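Local coordinates for glutathione S-transferase family protein (Pseudomonas putida, PDB 3LXZ), which probably catalyses the conjugation of reduced glutathione to a wide range of hydrophobic electrophiles, at residues 36-39 with 40-43; 58-62 with 63-67; 116-119 with 120-124. All blocks are in the same frame, centred on the assembly; numbering follows the deposited sequence.

Interaction 1: 36-39 with 40-43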
ATOM      1  N   GLY A  36      -4.173  17.793  -0.983  1.00 22.76           N
ATOM      2  CA  GLY A  36      -3.189  18.550  -1.750  1.00 22.92           C
ATOM      3  C   GLY A  36      -2.053  19.061  -0.859  1.00 24.20           C
ATOM      4  O   GLY A  36      -1.954  18.755   0.349  1.00 23.42           O
ATOM      5  N   GLN A  37      -1.189  19.861  -1.467  1.00 25.48           N
ATOM      6  CA  GLN A  37       0.109  20.222  -0.877  1.00 27.53           C
ATOM      7  C   GLN A  37       0.180  21.564  -0.136  1.00 28.21           C
ATOM      8  O   GLN A  37       1.267  21.981   0.299  1.00 27.78           O
ATOM      9  CB  GLN A  37       1.193  20.177  -1.974  1.00 27.06           C
ATOM     10  CG  GLN A  37       1.243  18.864  -2.753  1.00 28.98           C
ATOM     11  CD  GLN A  37       1.423  17.674  -1.819  1.00 32.05           C
ATOM     12  OE1 GLN A  37       2.242  17.722  -0.896  1.00 31.27           O
ATOM     13  NE2 GLN A  37       0.634  16.613  -2.042  1.00 33.31           N
ATOM     14  N   ALA A  38      -0.951  22.253   0.023  1.00 29.65           N
ATOM     15  CA  ALA A  38      -0.943  23.480   0.818  1.00 30.68           C
ATOM     16  C   ALA A  38      -0.534  23.155   2.260  1.00 31.72           C
ATOM     17  O   ALA A  38      -0.897  22.087   2.788  1.00 31.52           O
ATOM     18  CB  ALA A  38      -2.310  24.170   0.791  1.00 31.37           C
ATOM     19  N   PRO A  39       0.233  24.065   2.904  1.00 32.47           N
ATOM     20  CA  PRO A  39       0.718  23.795   4.257  1.00 33.08           C
ATOM     21  C   PRO A  39      -0.389  23.488   5.249  1.00 33.36           C
ATOM     22  O   PRO A  39      -0.205  22.631   6.125  1.00 34.08           O
ATOM     23  CB  PRO A  39       1.460  25.087   4.642  1.00 33.29           C
ATOM     24  CG  PRO A  39       1.922  25.647   3.316  1.00 32.71           C
ATOM     25  CD  PRO A  39       0.835  25.295   2.337  1.00 32.79           C
ATOM     26  N   GLN A  40      -1.533  24.157   5.133  1.00 33.28           N
ATOM     27  CA  GLN A  40      -2.633  23.854   6.048  1.00 32.98           C
ATOM     28  C   GLN A  40      -3.203  22.435   5.826  1.00 30.62           C
ATOM     29  O   GLN A  40      -3.606  21.772   6.783  1.00 31.54           O
ATOM     30  CB  GLN A  40      -3.760  24.905   5.955  1.00 33.54           C
ATOM     31  CG  GLN A  40      -3.448  26.230   6.666  1.00 38.35           C
ATOM     32  CD  GLN A  40      -4.697  27.112   6.864  1.00 44.45           C
ATOM     33  OE1 GLN A  40      -5.221  27.232   7.982  1.00 46.52           O
ATOM     34  NE2 GLN A  40      -5.182  27.718   5.772  1.00 46.67           N
ATOM     35  N   ALA A  41      -3.227  22.000   4.567  1.00 28.60           N
ATOM     36  CA  ALA A  41      -3.776  20.699   4.179  1.00 26.29           C
ATOM     37  C   ALA A  41      -2.838  19.591   4.654  1.00 24.63           C
ATOM     38  O   ALA A  41      -3.300  18.560   5.130  1.00 24.14           O
ATOM     39  CB  ALA A  41      -3.964  20.631   2.695  1.00 25.90           C
ATOM     40  N   LEU A  42      -1.526  19.840   4.588  1.00 23.52           N
ATOM     41  CA  LEU A  42      -0.513  18.861   5.042  1.00 23.03           C
ATOM     42  C   LEU A  42      -0.554  18.643   6.544  1.00 24.01           C
ATOM     43  O   LEU A  42      -0.117  17.598   7.049  1.00 23.70           O
ATOM     44  CB  LEU A  42       0.906  19.256   4.608  1.00 22.68           C
ATOM     45  CG  LEU A  42       1.122  19.154   3.096  1.00 21.50           C
ATOM     46  CD1 LEU A  42       2.548  19.619   2.627  1.00 24.97           C
ATOM     47  CD2 LEU A  42       0.788  17.777   2.536  1.00 19.89           C
ATOM     48  N   GLU A  43      -1.062  19.634   7.272  1.00 24.48           N
ATOM     49  CA  GLU A  43      -1.263  19.457   8.703  1.00 26.10           C
ATOM     50  C   GLU A  43      -2.383  18.476   9.050  1.00 24.27           C
ATOM     51  O   GLU A  43      -2.395  17.891  10.133  1.00 25.39           O
ATOM     52  CB  GLU A  43      -1.525  20.806   9.378  1.00 27.49           C
ATOM     53  CG  GLU A  43      -0.262  21.603   9.669  1.00 32.76           C
ATOM     54  CD  GLU A  43      -0.528  22.582  10.780  1.00 39.53           C
ATOM     55  OE1 GLU A  43      -0.010  22.373  11.904  1.00 42.39           O
ATOM     56  OE2 GLU A  43      -1.328  23.514  10.536  1.00 41.65           O
TER
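Ala38 O accepts Leu42 N at 2.9 Å, with an N-H...O angle of 155°; the other bonds of the turn are weak. The same oxygen also receives Ala41 N, but with that N-H bent to 121°, and the next link runs from Glu43 N to Pro39 O at 3.3 Å. The short, weakly bonded helical turn about 39-42 thus takes N-H groups to the carbonyl of Ala38, just ahead of it. It interrupts the connection between strands 28-32 and 52-55 in the thioredoxin-like N-terminal domain, with the glutathione-binding Lys49 and Val50 close by. Gly36, whose positive phi suits glycine, sends its carbonyl O to 3.6 Å from Ala41 CB, where it is buried and finds no polar partner. A kink at chi2 (-56°) folds the Gln37 side chain round, and its OE1 comes to 3.7 Å from Leu42 CD2; its NE2 is hydrogen-bonded to Arg47 O. The other branch of Leu42, CD1, rests 3.6 Å from Gln37 O, so both methyls lie against polar atoms of Gln37, and CD2 also touches Gly36 O. Beyond the turn, Leu42 packs on Arg139 of the second subunit, while the methyls of Ala38 and Ala41 meet at 4.3 Å between their CB atoms.

Interaction 2: 58-62 with 63-67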
ATOM      1  N   GLY A  58      -7.171  12.015  17.410  1.00 24.84           N
ATOM      2  CA  GLY A  58      -6.503  12.720  16.296  1.00 22.59           C
ATOM      3  C   GLY A  58      -6.824  12.151  14.913  1.00 21.40           C
ATOM      4  O   GLY A  58      -7.739  11.371  14.757  1.00 20.23           O
ATOM      5  N   PHE A  59      -6.082  12.591  13.899  1.00 20.42           N
ATOM      6  CA  PHE A  59      -6.360  12.241  12.514  1.00 20.38           C
ATOM      7  C   PHE A  59      -5.665  10.950  12.083  1.00 20.00           C
ATOM      8  O   PHE A  59      -4.503  10.723  12.451  1.00 20.55           O
ATOM      9  CB  PHE A  59      -5.827  13.341  11.594  1.00 20.25           C
ATOM     10  CG  PHE A  59      -6.600  14.621  11.636  1.00 25.21           C
ATOM     11  CD1 PHE A  59      -7.916  14.684  11.173  1.00 26.92           C
ATOM     12  CD2 PHE A  59      -5.984  15.794  12.096  1.00 25.89           C
ATOM     13  CE1 PHE A  59      -8.611  15.903  11.208  1.00 27.74           C
ATOM     14  CE2 PHE A  59      -6.676  17.006  12.126  1.00 28.85           C
ATOM     15  CZ  PHE A  59      -7.977  17.056  11.673  1.00 27.12           C
ATOM     16  N   LEU A  60      -6.363  10.127  11.291  1.00 18.16           N
ATOM     17  CA  LEU A  60      -5.746   8.993  10.570  1.00 17.86           C
ATOM     18  C   LEU A  60      -5.995   9.176   9.090  1.00 16.31           C
ATOM     19  O   LEU A  60      -7.140   9.438   8.704  1.00 18.09           O
ATOM     20  CB  LEU A  60      -6.378   7.654  10.989  1.00 17.79           C
ATOM     21  CG  LEU A  60      -6.085   7.043  12.349  1.00 19.84           C
ATOM     22  CD1 LEU A  60      -7.012   5.886  12.652  1.00 23.03           C
ATOM     23  CD2 LEU A  60      -4.612   6.597  12.443  1.00 22.54           C
ATOM     24  N   SER A  61      -4.951   9.064   8.259  1.00 16.67           N
ATOM     25  CA  SER A  61      -5.069   9.117   6.807  1.00 16.36           C
ATOM     26  C   SER A  61      -4.857   7.718   6.223  1.00 16.64           C
ATOM     27  O   SER A  61      -4.513   6.800   6.956  1.00 16.83           O
ATOM     28  CB  SER A  61      -4.042  10.113   6.219  1.00 16.87           C
ATOM     29  OG  SER A  61      -2.735   9.561   6.302  1.00 19.44           O
ATOM     30  N   GLU A  62      -5.072   7.560   4.908  1.00 17.40           N
ATOM     31  CA  GLU A  62      -4.908   6.285   4.144  1.00 16.43           C
ATOM     32  C   GLU A  62      -6.125   5.372   4.314  1.00 16.74           C
ATOM     33  O   GLU A  62      -6.346   4.816   5.410  1.00 16.14           O
ATOM     34  CB  GLU A  62      -3.640   5.489   4.516  1.00 17.15           C
ATOM     35  CG  GLU A  62      -2.319   6.271   4.305  1.00 16.65           C
ATOM     36  CD  GLU A  62      -2.003   6.559   2.846  1.00 19.95           C
ATOM     37  OE1 GLU A  62      -2.422   5.773   1.956  1.00 23.89           O
ATOM     38  OE2 GLU A  62      -1.304   7.566   2.575  1.00 19.45           O
ATOM     39  N   THR A  63      -6.907   5.220   3.242  1.00 16.77           N
ATOM     40  CA  THR A  63      -8.129   4.390   3.310  1.00 17.27           C
ATOM     41  C   THR A  63      -7.896   3.027   3.970  1.00 17.20           C
ATOM     42  O   THR A  63      -8.661   2.613   4.869  1.00 17.87           O
ATOM     43  CB  THR A  63      -8.782   4.245   1.899  1.00 18.50           C
ATOM     44  OG1 THR A  63      -9.389   5.507   1.557  1.00 18.81           O
ATOM     45  CG2 THR A  63      -9.868   3.153   1.884  1.00 17.90           C
ATOM     46  N   SER A  64      -6.865   2.311   3.527  1.00 16.19           N
ATOM     47  CA  SER A  64      -6.631   0.976   4.075  1.00 16.47           C
ATOM     48  C   SER A  64      -6.484   1.036   5.604  1.00 16.14           C
ATOM     49  O   SER A  64      -7.034   0.192   6.316  1.00 16.00           O
ATOM     50  CB  SER A  64      -5.432   0.293   3.433  1.00 17.12           C
ATOM     51  OG  SER A  64      -4.245   1.000   3.728  1.00 18.26           O
ATOM     52  N   VAL A  65      -5.732   2.035   6.095  1.00 15.24           N
ATOM     53  CA  VAL A  65      -5.499   2.209   7.543  1.00 15.46           C
ATOM     54  C   VAL A  65      -6.794   2.570   8.281  1.00 14.62           C
ATOM     55  O   VAL A  65      -7.141   1.975   9.342  1.00 16.17           O
ATOM     56  CB  VAL A  65      -4.422   3.306   7.783  1.00 13.86           C
ATOM     57  CG1 VAL A  65      -4.339   3.723   9.296  1.00 16.25           C
ATOM     58  CG2 VAL A  65      -3.075   2.849   7.237  1.00 16.03           C
ATOM     59  N   ILE A  66      -7.518   3.533   7.700  1.00 14.52           N
ATOM     60  CA  ILE A  66      -8.799   3.988   8.244  1.00 15.50           C
ATOM     61  C   ILE A  66      -9.815   2.836   8.387  1.00 15.19           C
ATOM     62  O   ILE A  66     -10.464   2.661   9.447  1.00 15.38           O
ATOM     63  CB  ILE A  66      -9.367   5.145   7.416  1.00 14.99           C
ATOM     64  CG1 ILE A  66      -8.530   6.383   7.631  1.00 15.36           C
ATOM     65  CG2 ILE A  66     -10.810   5.444   7.795  1.00 15.56           C
ATOM     66  CD1 ILE A  66      -8.661   7.414   6.469  1.00 15.14           C
ATOM     67  N   LEU A  67      -9.922   2.026   7.334  1.00 15.22           N
ATOM     68  CA  LEU A  67     -10.874   0.910   7.342  1.00 15.29           C
ATOM     69  C   LEU A  67     -10.537  -0.114   8.444  1.00 15.91           C
ATOM     70  O   LEU A  67     -11.441  -0.630   9.137  1.00 15.12           O
ATOM     71  CB  LEU A  67     -10.945   0.217   5.965  1.00 15.13           C
ATOM     72  CG  LEU A  67     -11.479   1.026   4.796  1.00 17.17           C
ATOM     73  CD1 LEU A  67     -11.324   0.242   3.495  1.00 17.47           C
ATOM     74  CD2 LEU A  67     -12.954   1.299   5.102  1.00 17.38           C
TER
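The flat peptide group joining Glu62 to Thr63 has an aliphatic side chain to each side of its carbonyl: Ile66 CG1 lies well off the plane to one side, 3.5 Å from Glu62 O, and Val65 CB sits near the oxygen, slightly to the other side, 3.4 Å from Glu62 O. The oxygen also accepts the nearly straight bond from Ile66 N (2.9 Å, N-H...O angle 173°). The second flat group of Glu62, its carboxylate, is carried off by a bend at chi2 (-67°), and OE2 is hydrogen-bonded to Tyr100 OH of the second subunit. Ile66 CD1 reaches back to the carbonyl of Leu60, 3.4 Å from its O, and the neighbouring carbonyl of Ser61 faces Val65 CB at 3.6 Å from its O. That Ser61 oxygen is buried without a polar partner, whereas Ser61 OG is held by Glu92 of the second subunit. Apolar contacts add to this, with Leu60 CB lying 4.2 Å from Ile66 CG1 and Glu62 CB lying 3.8 Å from Val65 CG2. With an alanine in place of Ile66, everything beyond CB would be gone, and a gap would probably open between the Leu60 carbonyl, Leu53 and Val17. The strand 58-61 and helix 63-67 segments run at 125° to each other, and Glu62, with its positive phi, makes the corner as N-cap residue. Thr63, the first residue of the helix, binds glutathione and has OG1 bonded to Tyr13 O. A sharp turn from the last strand of the thioredoxin-like domain into a helix, with a glutamate or glutamine followed by serine or threonine, is characteristic of the glutathione-binding corner of this superfamily.

Interaction 3: 116-119 with 120-124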
HETATM    1  N   MSE A 116      -6.785  15.725 -20.502  1.00 40.63           N
HETATM    2  CA  MSE A 116      -5.375  16.114 -20.692  1.00 40.98           C
HETATM    3  C   MSE A 116      -4.496  14.885 -20.955  1.00 40.08           C
HETATM    4  O   MSE A 116      -4.241  14.096 -20.038  1.00 40.30           O
HETATM    5  CB  MSE A 116      -4.843  16.858 -19.449  1.00 41.68           C
HETATM    6  CG  MSE A 116      -5.473  18.238 -19.173  1.00 46.30           C
HETATM    7 SE   MSE A 116      -5.561  19.386 -20.791  1.00 59.37          SE
HETATM    8  CE  MSE A 116      -3.614  19.536 -21.160  1.00 53.95           C
ATOM      9  N   SER A 117      -4.016  14.729 -22.187  1.00 38.57           N
ATOM     10  CA  SER A 117      -3.244  13.536 -22.565  1.00 37.20           C
ATOM     11  C   SER A 117      -1.984  13.283 -21.722  1.00 36.06           C
ATOM     12  O   SER A 117      -1.276  14.203 -21.322  1.00 35.06           O
ATOM     13  CB  SER A 117      -2.878  13.542 -24.051  1.00 37.55           C
ATOM     14  OG  SER A 117      -3.996  13.178 -24.836  1.00 38.31           O
ATOM     15  N   VAL A 118      -1.731  12.004 -21.477  1.00 34.71           N
ATOM     16  CA  VAL A 118      -0.660  11.570 -20.616  1.00 33.25           C
ATOM     17  C   VAL A 118       0.523  11.177 -21.514  1.00 32.52           C
ATOM     18  O   VAL A 118       0.329  10.748 -22.660  1.00 30.81           O
ATOM     19  CB  VAL A 118      -1.169  10.399 -19.742  1.00 33.54           C
ATOM     20  CG1 VAL A 118      -0.057   9.738 -19.020  1.00 34.06           C
ATOM     21  CG2 VAL A 118      -2.171  10.916 -18.738  1.00 33.03           C
ATOM     22  N   GLU A 119       1.744  11.354 -20.998  1.00 31.44           N
ATOM     23  CA  GLU A 119       2.938  10.912 -21.716  1.00 30.37           C
ATOM     24  C   GLU A 119       2.835   9.451 -22.166  1.00 28.93           C
ATOM     25  O   GLU A 119       2.353   8.592 -21.427  1.00 28.12           O
ATOM     26  CB  GLU A 119       4.182  11.082 -20.839  1.00 31.13           C
ATOM     27  CG  GLU A 119       4.556  12.537 -20.534  1.00 33.65           C
ATOM     28  CD  GLU A 119       5.312  13.218 -21.686  1.00 36.95           C
ATOM     29  OE1 GLU A 119       5.452  12.617 -22.788  1.00 39.50           O
ATOM     30  OE2 GLU A 119       5.773  14.359 -21.475  1.00 37.90           O
ATOM     31  N   PRO A 120       3.317   9.160 -23.380  1.00 27.37           N
ATOM     32  CA  PRO A 120       3.276   7.801 -23.904  1.00 26.38           C
ATOM     33  C   PRO A 120       4.002   6.788 -23.023  1.00 25.03           C
ATOM     34  O   PRO A 120       3.580   5.649 -22.955  1.00 24.58           O
ATOM     35  CB  PRO A 120       4.002   7.936 -25.239  1.00 26.21           C
ATOM     36  CG  PRO A 120       3.692   9.336 -25.642  1.00 26.39           C
ATOM     37  CD  PRO A 120       3.814  10.114 -24.384  1.00 27.83           C
ATOM     38  N   LEU A 121       5.095   7.187 -22.375  1.00 23.82           N
ATOM     39  CA  LEU A 121       5.815   6.264 -21.490  1.00 24.14           C
ATOM     40  C   LEU A 121       4.936   5.877 -20.274  1.00 23.45           C
ATOM     41  O   LEU A 121       4.992   4.750 -19.768  1.00 23.11           O
ATOM     42  CB  LEU A 121       7.089   6.942 -20.982  1.00 24.29           C
ATOM     43  CG  LEU A 121       8.466   6.311 -20.959  1.00 29.94           C
ATOM     44  CD1 LEU A 121       9.004   6.197 -22.398  1.00 32.47           C
ATOM     45  CD2 LEU A 121       9.422   7.128 -20.047  1.00 28.99           C
ATOM     46  N   ILE A 122       4.153   6.836 -19.802  1.00 22.93           N
ATOM     47  CA  ILE A 122       3.272   6.620 -18.661  1.00 23.18           C
ATOM     48  C   ILE A 122       2.122   5.684 -19.066  1.00 22.87           C
ATOM     49  O   ILE A 122       1.720   4.803 -18.290  1.00 23.03           O
ATOM     50  CB  ILE A 122       2.754   7.970 -18.094  1.00 22.31           C
ATOM     51  CG1 ILE A 122       3.884   8.701 -17.359  1.00 23.92           C
ATOM     52  CG2 ILE A 122       1.557   7.733 -17.123  1.00 22.92           C
ATOM     53  CD1 ILE A 122       3.614  10.208 -17.063  1.00 29.02           C
ATOM     54  N   LYS A 123       1.622   5.839 -20.285  1.00 23.67           N
ATOM     55  CA  LYS A 123       0.540   4.965 -20.796  1.00 23.97           C
ATOM     56  C   LYS A 123       0.988   3.510 -20.946  1.00 24.55           C
ATOM     57  O   LYS A 123       0.288   2.570 -20.508  1.00 23.52           O
ATOM     58  CB  LYS A 123      -0.035   5.525 -22.119  1.00 25.40           C
ATOM     59  CG  LYS A 123      -0.958   6.746 -21.900  1.00 28.05           C
ATOM     60  CD  LYS A 123      -1.760   7.124 -23.149  1.00 31.65           C
ATOM     61  CE  LYS A 123      -1.060   8.181 -23.992  1.00 33.25           C
ATOM     62  NZ  LYS A 123      -2.064   9.113 -24.641  1.00 35.59           N
ATOM     63  N   GLU A 124       2.165   3.330 -21.546  1.00 24.05           N
ATOM     64  CA  GLU A 124       2.779   2.012 -21.708  1.00 24.70           C
ATOM     65  C   GLU A 124       2.909   1.313 -20.376  1.00 23.54           C
ATOM     66  O   GLU A 124       2.575   0.141 -20.268  1.00 21.84           O
ATOM     67  CB  GLU A 124       4.165   2.111 -22.344  1.00 25.80           C
ATOM     68  CG  GLU A 124       4.118   2.603 -23.758  1.00 31.62           C
ATOM     69  CD  GLU A 124       5.492   2.866 -24.404  1.00 38.97           C
ATOM     70  OE1 GLU A 124       6.557   2.918 -23.709  1.00 40.72           O
ATOM     71  OE2 GLU A 124       5.471   3.023 -25.644  1.00 42.28           O
TER
HETATM   72  O   HOH W   1       6.832   9.587 -22.832  1.00 30.90           O
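Lys123 sets out with its CB beside the carbonyl oxygen of Glu119, 3.9 Å from Glu119 O, and CG keeps nearly the same distance while also passing Val118 CB. A turn at chi3 (-93°) then swings the chain back toward the loop, which places CE 3.2 Å from Val118 O. At the tip, NZ forms a salt bridge with Glu111, whose OE2 also accepts Val118 N. The backbone of the lysine is tied to the same corner, since Lys123 N donates to Glu119 O at 3.1 Å with an N-H...O angle of 154°; Ile122 N adds a weak second bond to that oxygen. Glu119 is the N-cap residue of helix 120-140. Its side chain doubles back at chi2 (-80°), bringing OE1 to 3.4 Å from Pro120 CD, and a water bridges from Leu121 N, 3.0 Å from the water oxygen, to Glu119 OE1 through a weak bond. Ile122 CD1 lies 3.9 Å from Glu119 CB; Leu121 packs on Glu119 of the second subunit, and Glu119 on Leu121 of that subunit. Chemically, a carboxylate at the start of a helix, linked weakly through water to its first turn, is likely to be favoured by the helix dipole, while the lysine probably neutralises Glu111 beside the loop.

Along the chain the three contacts follow in series, each being a point where a loop or strand passes into a helix. Interactions 1 and 2 share the thioredoxin-like N-terminal domain, on the same side of the chain's centre: their centres are about 17 Å apart and their nearest atoms about 5 Å. Interaction 1 belongs to the connection between strands 28-32 and 52-55, and interaction 2 joins edge strand 58-61 to helix 63-73. Interaction 3 opens helix 120-140 of the helical C-terminal domain, with its centre about 28 Å and 31 Å from those of interactions 1 and 2. Interaction 1 lies near glutathione-binding residues and interaction 2 contains one, Thr63; all three touch the second subunit.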